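Local structure of endo-1,4-beta-xylanase (Bacteroides thetaiotaomicron VPI-5482, 3KST) at residues E83-E88 and T131-D136; K92-Y97 and D162-K167; P122-K127 and L143-F148; W155-T160 and E169-C174. The protein probably hydrolyses glycosidic bonds in xylan-type polysaccharides as a calcium-binding glycoside hydrolase of family 43. One frame throughout, in Å; residues are numbered along the deposited sequence. Where two conformers were deposited one is given.

Interaction 1. Residues E83-E88 and T131-D136; sequences EVYYVE and TSLFID. With CA (calcium ion), chain C.
The Y85 ring meets L133 obliquely, with Y85 CE2 3.5 Å from L133 CB and L133 CD2 lying near the same side of the ring. One face, toward the rim, carries the carbonyl carbon of E83. The ring of Y28 also meets Y85. Y85 OH accepts a hydrogen bond from L133 N at 2.9 Å, nearly straight at 175°, and donates to E83 OE1 at 2.6 Å. S132 OG gives E83 OE1 a second bond of 2.7 Å. Y85 comes from the anti side of the carboxylate and S132 from the syn side, both from the same face of its plane. With CG anti to the carbonyl carbon (chi1 -58°) and the chain then extended, E83 sends OE2 to the calcium ion at 2.3 Å. H251 and five waters complete the metal shell. Water 1 also donates to T131 O. A phenylalanine in place of Y85 would probably leave L133 N without its acceptor and E83 OE1 with one donor fewer. These strands belong to neighbouring blades of the five-bladed beta-propeller of family 43. Two donors on OE1 fix the carboxylate's rotation and probably help keep it ionised for the metal.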
# COMPACT_ATOMS: atom_id res chain seq x y z
N GLU A 83 2.93 0.84 5.27
CA GLU A 83 1.58 1.35 5.55
C GLU A 83 1.60 1.74 7.02
O GLU A 83 2.23 1.05 7.82
CB GLU A 83 0.47 0.34 5.24
CG GLU A 83 0.48 -0.14 3.76
CD GLU A 83 -0.80 -0.81 3.25
OE1 GLU A 83 -1.82 -1.02 3.98
OE2 GLU A 83 -0.82 -1.12 2.02
N VAL A 84 0.95 2.85 7.36
CA VAL A 84 0.89 3.37 8.73
C VAL A 84 -0.57 3.55 9.14
O VAL A 84 -1.37 4.10 8.37
CB VAL A 84 1.62 4.71 8.87
CG1 VAL A 84 1.39 5.34 10.25
CG2 VAL A 84 3.15 4.54 8.63
N TYR A 85 -0.89 3.15 10.37
CA TYR A 85 -2.23 3.20 10.91
C TYR A 85 -2.22 3.63 12.37
O TYR A 85 -1.39 3.15 13.16
CB TYR A 85 -2.92 1.82 10.87
CG TYR A 85 -2.60 0.96 9.69
CD1 TYR A 85 -3.22 1.16 8.45
CD2 TYR A 85 -1.65 -0.05 9.80
CE1 TYR A 85 -2.92 0.34 7.38
CE2 TYR A 85 -1.34 -0.84 8.76
CZ TYR A 85 -1.96 -0.64 7.53
OH TYR A 85 -1.64 -1.45 6.49
N TYR A 86 -3.16 4.49 12.74
CA TYR A 86 -3.36 4.88 14.12
C TYR A 86 -4.34 3.82 14.61
O TYR A 86 -5.46 3.75 14.08
CB TYR A 86 -3.94 6.27 14.29
CG TYR A 86 -4.22 6.56 15.75
CD1 TYR A 86 -3.18 6.78 16.65
CD2 TYR A 86 -5.53 6.58 16.23
CE1 TYR A 86 -3.45 7.00 18.05
CE2 TYR A 86 -5.81 6.81 17.60
CZ TYR A 86 -4.78 7.04 18.49
OH TYR A 86 -5.11 7.25 19.81
N VAL A 87 -3.89 2.98 15.54
CA VAL A 87 -4.74 1.92 16.09
C VAL A 87 -5.41 2.43 17.38
O VAL A 87 -4.76 2.62 18.42
CB VAL A 87 -3.99 0.59 16.26
CG1 VAL A 87 -3.53 0.05 14.89
CG2 VAL A 87 -2.82 0.75 17.16
N GLU A 88 -6.73 2.66 17.28
CA GLU A 88 -7.56 3.20 18.39
C GLU A 88 -7.46 2.36 19.67
O GLU A 88 -7.36 2.93 20.77
CB GLU A 88 -9.03 3.35 17.95
CG GLU A 88 -9.78 4.43 18.72
CD GLU A 88 -9.30 5.85 18.38
OE1 GLU A 88 -9.11 6.15 17.17
OE2 GLU A 88 -9.13 6.67 19.30
N THR A 131 2.78 -5.99 3.18
CA THR A 131 1.85 -5.98 4.30
C THR A 131 0.73 -4.93 4.14
O THR A 131 0.98 -3.79 3.74
CB THR A 131 2.53 -5.60 5.61
OG1 THR A 131 3.25 -4.37 5.44
CG2 THR A 131 3.46 -6.68 6.09
N SER A 132 -0.50 -5.33 4.46
CA SER A 132 -1.61 -4.40 4.56
C SER A 132 -2.53 -4.95 5.64
O SER A 132 -2.94 -6.11 5.54
CB SER A 132 -2.38 -4.23 3.26
OG SER A 132 -3.30 -3.15 3.40
N LEU A 133 -2.78 -4.13 6.67
CA LEU A 133 -3.63 -4.49 7.81
C LEU A 133 -5.08 -4.07 7.61
O LEU A 133 -5.39 -3.00 7.07
CB LEU A 133 -3.12 -3.82 9.10
CG LEU A 133 -3.83 -4.07 10.44
CD1 LEU A 133 -3.67 -5.53 10.93
CD2 LEU A 133 -3.29 -3.11 11.46
N PHE A 134 -5.97 -4.92 8.11
CA PHE A 134 -7.40 -4.65 8.15
C PHE A 134 -7.97 -5.13 9.49
O PHE A 134 -7.80 -6.29 9.85
CB PHE A 134 -8.11 -5.38 7.04
CG PHE A 134 -9.62 -5.27 7.13
CD1 PHE A 134 -10.24 -4.04 6.97
CD2 PHE A 134 -10.40 -6.40 7.43
CE1 PHE A 134 -11.64 -3.92 7.08
CE2 PHE A 134 -11.79 -6.31 7.54
CZ PHE A 134 -12.41 -5.06 7.36
N ILE A 135 -8.66 -4.25 10.20
CA ILE A 135 -9.29 -4.59 11.49
C ILE A 135 -10.79 -4.53 11.25
O ILE A 135 -11.33 -3.47 10.98
CB ILE A 135 -8.87 -3.65 12.65
CG1 ILE A 135 -7.36 -3.76 12.88
CG2 ILE A 135 -9.58 -4.04 13.97
CD1 ILE A 135 -6.78 -2.72 13.89
N ASP A 136 -11.46 -5.67 11.39
CA ASP A 136 -12.88 -5.78 11.03
C ASP A 136 -13.77 -5.16 12.12
O ASP A 136 -13.31 -4.82 13.20
CB ASP A 136 -13.23 -7.27 10.80
CG ASP A 136 -14.39 -7.48 9.85
OD1 ASP A 136 -15.03 -6.49 9.41
OD2 ASP A 136 -14.71 -8.65 9.57
CA CA C . 0.72 -1.25 0.27
O HOH W 1 2.28 -2.50 1.76
O HOH W 2 -0.05 0.90 -0.65
O HOH W 3 2.67 0.32 0.76
O HOH W 4 -1.29 -1.58 -1.34
O HOH W 5 0.15 -3.75 0.14

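Interaction 2. Residues K92-Y97 and D162-K167; sequences KFYLFY and DLMSIK
L163 enters the groove between Y94 and F96, and its CB touches both rings. L163 CB lies 4.1 Å from Y94 CE2 and 4.2 Å from F96 CZ. CG stands anti to the carbonyl carbon (chi1 -48°), and this turns the branch toward Y94. The tip atom L163 CD1 then rests over one face of the Y94 ring, 4.2 Å from the centroid and 16° off the ring normal, a CH-pi contact. Both aromatic side chains cross L163 at about a right angle. The loop 162-167 follows strand 152-158 of one propeller blade, while Y94 and F96 stand on the middle strand of the three-stranded sheet 80-108. The loop thus packs one blade against the next. D162 opens it with an Asx turn: D162 OD1 accepts from M164 N at 3.1 Å, from above the carboxylate plane, and also bonds T160 OG1. In the conformer given, CE of the selenomethionine M164 lies at the edge of the Y94 ring. Water 6 joins the blades at the outer end of the contact, bonded to Y94 OH at 2.7 Å and donating to D162 O. Deeper in, L163 O faces the edge of the F96 ring, 3.4 Å from F96 CZ. This buried carbonyl oxygen has no hydrogen-bond partner in the model.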
# COMPACT_ATOMS: atom_id res chain seq x y z
N LYS A 92 -1.73 4.39 19.54
CA LYS A 92 -0.37 4.43 19.02
C LYS A 92 -0.38 4.16 17.50
O LYS A 92 -1.30 3.50 16.99
CB LYS A 92 0.43 3.34 19.74
CG LYS A 92 1.94 3.46 19.73
CD LYS A 92 2.64 2.39 20.59
CE LYS A 92 2.25 2.45 22.08
NZ LYS A 92 3.03 1.47 22.89
N PHE A 93 0.64 4.65 16.80
CA PHE A 93 0.80 4.42 15.36
C PHE A 93 1.59 3.13 15.09
O PHE A 93 2.59 2.85 15.75
CB PHE A 93 1.47 5.63 14.69
CG PHE A 93 0.69 6.89 14.85
CD1 PHE A 93 0.83 7.67 16.01
CD2 PHE A 93 -0.23 7.29 13.88
CE1 PHE A 93 0.09 8.83 16.19
CE2 PHE A 93 -0.99 8.46 14.06
CZ PHE A 93 -0.82 9.22 15.21
N TYR A 94 1.15 2.34 14.11
CA TYR A 94 1.82 1.11 13.69
C TYR A 94 2.23 1.24 12.22
O TYR A 94 1.41 1.62 11.39
CB TYR A 94 0.89 -0.10 13.89
CG TYR A 94 0.78 -0.53 15.35
CD1 TYR A 94 0.23 0.32 16.33
CD2 TYR A 94 1.26 -1.78 15.79
CE1 TYR A 94 0.15 -0.07 17.67
CE2 TYR A 94 1.15 -2.18 17.14
CZ TYR A 94 0.59 -1.31 18.07
OH TYR A 94 0.48 -1.63 19.40
N LEU A 95 3.52 0.98 11.95
CA LEU A 95 4.09 0.94 10.62
C LEU A 95 4.34 -0.53 10.25
O LEU A 95 5.16 -1.19 10.89
CB LEU A 95 5.41 1.73 10.56
CG LEU A 95 6.35 1.54 9.37
CD1 LEU A 95 5.61 1.92 8.12
CD2 LEU A 95 7.68 2.31 9.58
N PHE A 96 3.66 -1.01 9.21
CA PHE A 96 3.82 -2.36 8.69
C PHE A 96 4.62 -2.23 7.39
O PHE A 96 4.32 -1.38 6.56
CB PHE A 96 2.48 -3.02 8.46
CG PHE A 96 1.87 -3.56 9.71
CD1 PHE A 96 1.23 -2.71 10.62
CD2 PHE A 96 2.03 -4.90 10.04
CE1 PHE A 96 0.70 -3.25 11.82
CE2 PHE A 96 1.51 -5.41 11.22
CZ PHE A 96 0.85 -4.60 12.10
N TYR A 97 5.62 -3.07 7.20
CA TYR A 97 6.53 -2.90 6.06
C TYR A 97 7.30 -4.16 5.73
O TYR A 97 7.19 -5.16 6.44
CB TYR A 97 7.51 -1.78 6.40
CG TYR A 97 8.39 -2.03 7.61
CD1 TYR A 97 7.91 -1.84 8.93
CD2 TYR A 97 9.71 -2.44 7.46
CE1 TYR A 97 8.73 -2.07 10.07
CE2 TYR A 97 10.57 -2.66 8.60
CZ TYR A 97 10.06 -2.46 9.90
OH TYR A 97 10.87 -2.67 11.00
N ASP A 162 -1.74 -8.31 19.90
CA ASP A 162 -0.68 -7.28 19.94
C ASP A 162 -0.23 -6.79 18.55
O ASP A 162 0.68 -5.97 18.48
CB ASP A 162 0.53 -7.72 20.81
CG ASP A 162 1.30 -8.94 20.26
OD1 ASP A 162 1.00 -9.46 19.18
OD2 ASP A 162 2.30 -9.34 20.90
N LEU A 163 -0.78 -7.36 17.47
CA LEU A 163 -0.42 -6.99 16.09
C LEU A 163 1.06 -7.27 15.69
O LEU A 163 1.57 -6.72 14.67
CB LEU A 163 -0.81 -5.50 15.85
CG LEU A 163 -2.21 -4.99 16.25
CD1 LEU A 163 -2.49 -3.53 15.84
CD2 LEU A 163 -3.29 -5.88 15.65
N MSE A 164 1.72 -8.15 16.46
CA MSE A 164 3.13 -8.48 16.33
C MSE A 164 3.35 -9.84 15.64
O MSE A 164 4.42 -10.12 15.16
CB MSE A 164 3.72 -8.49 17.76
CG MSE A 164 5.16 -8.09 17.86
SE MSE A 164 5.46 -6.16 17.77
CE MSE A 164 3.76 -5.58 17.03
N SER A 165 2.32 -10.69 15.63
CA SER A 165 2.43 -12.03 15.05
C SER A 165 1.19 -12.38 14.26
O SER A 165 0.11 -11.82 14.52
CB SER A 165 2.54 -13.07 16.16
OG SER A 165 3.60 -12.82 17.06
N ILE A 166 1.35 -13.31 13.32
CA ILE A 166 0.21 -13.90 12.60
C ILE A 166 -0.12 -15.25 13.21
O ILE A 166 0.77 -15.92 13.75
CB ILE A 166 0.42 -14.03 11.08
CG1 ILE A 166 1.63 -14.87 10.68
CG2 ILE A 166 0.57 -12.65 10.45
CD1 ILE A 166 1.53 -15.30 9.19
N LYS A 167 -1.38 -15.65 13.13
CA LYS A 167 -1.84 -16.96 13.58
C LYS A 167 -1.73 -17.82 12.35
O LYS A 167 -2.63 -17.78 11.51
CB LYS A 167 -3.27 -16.88 14.11
CG LYS A 167 -3.40 -16.04 15.34
CD LYS A 167 -4.80 -16.19 15.93
CE LYS A 167 -4.89 -15.56 17.28
NZ LYS A 167 -6.09 -16.09 18.00
O HOH W 6 1.34 -4.08 20.20

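Interaction 3. Residues P122-K127 and L143-F148; sequences PIWSEK and LYFVRF
R147 grips the carboxylate of E126 side-on, one nitrogen to each oxygen. R147 NE donates to E126 OE2 at 2.8 Å; OE2 lies in the guanidinium plane, and NE meets it from above the carboxylate plane. R147 NH2 donates to E126 OE1 at 3.0 Å, using the syn lone pair of OE1, which lies tilted out of the guanidinium plane. The two flat groups are turned 50° against each other. W124 CH2 lies over one face of the guanidinium, 3.7 Å from R147 NE, while NE lies at the edge of the indole. The two planes are 72° apart. The E126 CB covers part of one indole face. On the inner side, W124 CZ2 meets F145 CE2 at 3.7 Å, an oblique aromatic pair. Farther along, I123 CD1 and L143 CD2 meet tip to tip at 3.9 Å.

A second shell sets these groups. The R147 chain bends at chi3 (64°), which swings the guanidinium round to E126, and W155 adds a cation-pi contact. W124 NE1 is hydrogen-bonded to S128 OG. Water 7 accepts from F148 N and donates to E126 OE2 and K127 O, tying loop to strand. There K127 CB lies 3.8 Å from F148 CE2. V146 points away from the loop, and its side chain lies about 4 Å from those of E190, the predicted proton donor, and D130, predicted to modulate its pKa. The arrangement joins the loop entering a propeller blade to that blade's second strand, facing away from the predicted active site of this family 43 fold.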
# COMPACT_ATOMS: atom_id res chain seq x y z
N PRO A 122 11.40 -9.88 12.18
CA PRO A 122 10.15 -9.81 11.42
C PRO A 122 9.01 -10.51 12.18
O PRO A 122 9.22 -11.12 13.24
CB PRO A 122 10.51 -10.55 10.14
CG PRO A 122 11.47 -11.52 10.55
CD PRO A 122 12.27 -10.95 11.67
N ILE A 123 7.81 -10.40 11.63
CA ILE A 123 6.56 -10.98 12.19
C ILE A 123 6.65 -12.52 12.19
O ILE A 123 6.29 -13.15 13.18
CB ILE A 123 5.33 -10.45 11.35
CG1 ILE A 123 5.14 -8.94 11.57
CG2 ILE A 123 4.03 -11.17 11.63
CD1 ILE A 123 4.41 -8.27 10.39
N TRP A 124 7.14 -13.08 11.08
CA TRP A 124 7.39 -14.53 10.94
C TRP A 124 8.61 -14.75 10.03
O TRP A 124 9.09 -13.82 9.37
CB TRP A 124 6.11 -15.25 10.46
CG TRP A 124 5.78 -15.12 9.00
CD1 TRP A 124 5.93 -14.01 8.18
CD2 TRP A 124 5.12 -16.10 8.20
NE1 TRP A 124 5.48 -14.28 6.93
CE2 TRP A 124 4.96 -15.55 6.91
CE3 TRP A 124 4.69 -17.41 8.44
CZ2 TRP A 124 4.37 -16.28 5.85
CZ3 TRP A 124 4.09 -18.13 7.39
CH2 TRP A 124 3.95 -17.56 6.11
N SER A 125 9.08 -16.00 9.95
CA SER A 125 10.33 -16.32 9.24
C SER A 125 10.31 -16.47 7.73
O SER A 125 11.36 -16.30 7.10
CB SER A 125 10.95 -17.59 9.85
OG SER A 125 10.11 -18.71 9.67
N GLU A 126 9.15 -16.81 7.15
CA GLU A 126 9.06 -16.99 5.69
C GLU A 126 9.12 -15.67 4.97
O GLU A 126 8.43 -14.73 5.39
CB GLU A 126 7.76 -17.67 5.26
CG GLU A 126 7.73 -18.07 3.76
CD GLU A 126 6.49 -18.86 3.37
OE1 GLU A 126 6.15 -19.84 4.08
OE2 GLU A 126 5.84 -18.52 2.35
N LYS A 127 9.86 -15.65 3.86
CA LYS A 127 9.96 -14.48 2.98
C LYS A 127 8.55 -14.01 2.57
O LYS A 127 7.68 -14.80 2.21
CB LYS A 127 10.79 -14.75 1.73
CG LYS A 127 12.28 -14.84 1.91
CD LYS A 127 12.99 -14.94 0.55
CE LYS A 127 14.45 -15.38 0.69
NZ LYS A 127 15.19 -15.36 -0.60
N LEU A 143 -3.99 -9.50 8.44
CA LEU A 143 -2.84 -9.01 7.66
C LEU A 143 -2.81 -9.71 6.32
O LEU A 143 -2.81 -10.97 6.25
CB LEU A 143 -1.50 -9.21 8.39
CG LEU A 143 -0.29 -8.47 7.77
CD1 LEU A 143 -0.50 -6.98 7.97
CD2 LEU A 143 1.06 -8.86 8.43
N TYR A 144 -2.82 -8.90 5.26
CA TYR A 144 -2.70 -9.32 3.87
C TYR A 144 -1.23 -9.09 3.52
O TYR A 144 -0.65 -8.10 3.94
CB TYR A 144 -3.65 -8.53 2.96
CG TYR A 144 -5.07 -8.74 3.41
CD1 TYR A 144 -5.59 -8.00 4.47
CD2 TYR A 144 -5.86 -9.75 2.84
CE1 TYR A 144 -6.88 -8.24 4.96
CE2 TYR A 144 -7.17 -9.98 3.32
CZ TYR A 144 -7.67 -9.22 4.37
OH TYR A 144 -8.93 -9.43 4.87
N PHE A 145 -0.65 -10.04 2.79
CA PHE A 145 0.76 -10.00 2.43
C PHE A 145 0.99 -11.01 1.32
O PHE A 145 0.12 -11.86 1.09
CB PHE A 145 1.65 -10.31 3.65
CG PHE A 145 1.31 -11.60 4.34
CD1 PHE A 145 0.33 -11.62 5.35
CD2 PHE A 145 1.99 -12.78 4.04
CE1 PHE A 145 0.00 -12.79 6.00
CE2 PHE A 145 1.66 -13.97 4.71
CZ PHE A 145 0.67 -13.96 5.70
N VAL A 146 2.13 -10.90 0.66
CA VAL A 146 2.52 -11.76 -0.47
C VAL A 146 3.44 -12.86 -0.01
O VAL A 146 4.41 -12.57 0.70
CB VAL A 146 3.32 -10.96 -1.53
CG1 VAL A 146 4.05 -11.89 -2.56
CG2 VAL A 146 2.40 -9.94 -2.24
N ARG A 147 3.13 -14.11 -0.37
CA ARG A 147 4.07 -15.22 -0.21
C ARG A 147 4.43 -15.63 -1.63
O ARG A 147 3.61 -15.52 -2.57
CB ARG A 147 3.47 -16.40 0.52
CG ARG A 147 3.00 -16.10 1.93
CD ARG A 147 2.25 -17.29 2.51
NE ARG A 147 3.08 -18.48 2.68
CZ ARG A 147 2.62 -19.72 2.90
NH1 ARG A 147 1.31 -19.97 2.96
NH2 ARG A 147 3.48 -20.72 3.05
N PHE A 148 5.64 -16.16 -1.77
CA PHE A 148 6.17 -16.60 -3.06
C PHE A 148 5.86 -18.09 -3.23
O PHE A 148 6.75 -18.94 -3.25
CB PHE A 148 7.66 -16.28 -3.14
CG PHE A 148 7.97 -14.88 -2.75
CD1 PHE A 148 7.70 -13.83 -3.63
CD2 PHE A 148 8.48 -14.58 -1.49
CE1 PHE A 148 7.98 -12.52 -3.26
CE2 PHE A 148 8.74 -13.28 -1.12
CZ PHE A 148 8.50 -12.24 -2.01
O HOH W 7 7.18 -16.88 0.45

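Interaction 4. Residues W155-T160 and E169-C174; sequences WVAQMT and ETLNQC
W155 lays its indole under Q173 at the edge of an antiparallel four-stranded propeller blade, where strand 152-158 pairs with the outermost strand 172-175. V156 and N172 form the hydrogen-bonded pair. V156 N donates to N172 O and N172 N donates to V156 O, both at 2.9 Å. W155 and Q173 form the adjoining non-hydrogen-bonded pair. The close packing is here. Q173 CB sits over the six-membered ring of W155, 3.8 Å from its centroid and 9° off the normal, a CH-pi contact. The indole comes to this place with CG anti to the carbonyl carbon (chi1 -76°), and L171 CD2 meets W155 CE3 at 3.9 Å. W155 NE1 bonds T149 OG1. With an alanine here, Q173 CB is likely to lose the ring beneath it and R147 its aromatic partner. On the sheet face of V156 and N172, V156 CG1 reaches C174 SG at 3.6 Å. A side-chain bond extends this tight part. T170 OG1, placed between its backbone N and carbonyl carbon (chi1 69°), accepts from Q158 N at 2.8 Å and also bonds K167 O.

The looser side is the far end of Q173. This residue is exposed, and its amide plane is steeply turned against the indole. Q173 OE1 lies 3.6 Å from W155 CZ2.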
# COMPACT_ATOMS: atom_id res chain seq x y z
N TRP A 155 -1.77 -13.63 0.27
CA TRP A 155 -2.29 -14.45 1.37
C TRP A 155 -2.87 -13.56 2.45
O TRP A 155 -2.66 -12.35 2.47
CB TRP A 155 -1.15 -15.31 1.94
CG TRP A 155 -0.80 -16.46 1.08
CD1 TRP A 155 -0.11 -16.44 -0.09
CD2 TRP A 155 -1.18 -17.81 1.29
NE1 TRP A 155 0.01 -17.70 -0.61
CE2 TRP A 155 -0.64 -18.57 0.23
CE3 TRP A 155 -1.89 -18.46 2.30
CZ2 TRP A 155 -0.82 -19.96 0.13
CZ3 TRP A 155 -2.07 -19.83 2.21
CH2 TRP A 155 -1.57 -20.56 1.11
N VAL A 156 -3.62 -14.16 3.37
CA VAL A 156 -4.10 -13.47 4.55
C VAL A 156 -3.98 -14.42 5.73
O VAL A 156 -3.98 -15.65 5.53
CB VAL A 156 -5.58 -13.02 4.37
CG1 VAL A 156 -6.50 -14.28 4.20
CG2 VAL A 156 -6.04 -12.09 5.53
N ALA A 157 -3.81 -13.83 6.91
CA ALA A 157 -3.86 -14.55 8.18
C ALA A 157 -4.35 -13.59 9.26
O ALA A 157 -4.13 -12.42 9.18
CB ALA A 157 -2.50 -15.08 8.57
N GLN A 158 -5.03 -14.13 10.27
CA GLN A 158 -5.44 -13.33 11.42
C GLN A 158 -4.18 -13.02 12.22
O GLN A 158 -3.26 -13.85 12.30
CB GLN A 158 -6.42 -14.14 12.27
CG GLN A 158 -7.00 -13.41 13.45
CD GLN A 158 -7.80 -14.32 14.36
OE1 GLN A 158 -8.26 -15.39 13.95
NE2 GLN A 158 -7.99 -13.88 15.62
N MSE A 159 -4.11 -11.81 12.78
CA MSE A 159 -3.00 -11.43 13.66
C MSE A 159 -3.35 -11.71 15.11
O MSE A 159 -4.53 -11.84 15.47
CB MSE A 159 -2.64 -9.93 13.55
CG MSE A 159 -2.29 -9.43 12.16
SE MSE A 159 -1.06 -7.93 12.20
CE MSE A 159 0.53 -8.93 12.53
N THR A 160 -2.33 -11.79 15.96
CA THR A 160 -2.55 -11.84 17.40
C THR A 160 -3.07 -10.45 17.88
O THR A 160 -3.06 -9.47 17.11
CB THR A 160 -1.27 -12.27 18.14
OG1 THR A 160 -0.19 -11.41 17.78
CG2 THR A 160 -0.87 -13.72 17.75
N GLU A 169 -2.18 -20.93 11.68
CA GLU A 169 -3.31 -21.83 11.42
C GLU A 169 -4.48 -21.16 10.66
O GLU A 169 -5.36 -21.86 10.16
CB GLU A 169 -3.83 -22.48 12.72
CG GLU A 169 -4.70 -21.62 13.69
CD GLU A 169 -3.96 -20.56 14.50
OE1 GLU A 169 -2.70 -20.50 14.51
OE2 GLU A 169 -4.70 -19.79 15.16
N THR A 170 -4.54 -19.82 10.61
CA THR A 170 -5.57 -19.09 9.88
C THR A 170 -5.13 -18.70 8.44
O THR A 170 -5.92 -18.06 7.73
CB THR A 170 -6.04 -17.83 10.63
OG1 THR A 170 -4.99 -16.86 10.63
CG2 THR A 170 -6.47 -18.19 12.07
N LEU A 171 -3.92 -19.10 8.01
CA LEU A 171 -3.46 -18.84 6.63
C LEU A 171 -4.49 -19.25 5.59
O LEU A 171 -5.05 -20.36 5.65
CB LEU A 171 -2.12 -19.49 6.29
CG LEU A 171 -0.89 -18.76 6.82
CD1 LEU A 171 0.31 -19.66 6.92
CD2 LEU A 171 -0.61 -17.51 5.89
N ASN A 172 -4.77 -18.32 4.68
CA ASN A 172 -5.68 -18.49 3.55
C ASN A 172 -5.12 -17.83 2.31
O ASN A 172 -4.56 -16.73 2.38
CB ASN A 172 -7.05 -17.87 3.85
CG ASN A 172 -7.97 -18.81 4.58
OD1 ASN A 172 -8.65 -19.63 3.96
ND2 ASN A 172 -8.05 -18.66 5.90
N GLN A 173 -5.30 -18.48 1.17
CA GLN A 173 -4.85 -17.97 -0.11
C GLN A 173 -5.93 -17.09 -0.75
O GLN A 173 -7.08 -17.54 -0.96
CB GLN A 173 -4.44 -19.11 -1.04
CG GLN A 173 -4.05 -18.59 -2.42
CD GLN A 173 -3.54 -19.67 -3.29
OE1 GLN A 173 -2.54 -20.29 -2.99
NE2 GLN A 173 -4.21 -19.88 -4.43
N CYS A 174 -5.55 -15.86 -1.13
CA CYS A 174 -6.50 -14.88 -1.68
C CYS A 174 -6.50 -14.76 -3.22
O CYS A 174 -7.50 -15.06 -3.86
CB CYS A 174 -6.29 -13.47 -1.07
SG CYS A 174 -6.21 -13.41 0.76

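In the fold
Interactions 1 and 2 share the sheet of strands 80-87 and 92-99 and join it to the next blade, the first through strand 129-135 and the second through the loop 162-167. Interactions 3 and 4 lie within that next blade, on its neighbouring strands 141-148 and 152-158, and R147 and W155 link them. Interaction 2 is the most buried and is mainly apolar. Interaction 1 is partly buried but polar, because it holds the calcium ligand near the centre of the propeller. Interaction 3 pairs a salt bridge at its more exposed end with an apolar inner end. Interaction 4, farthest from the chain centre, relies on backbone pairing at the blade's outer edge.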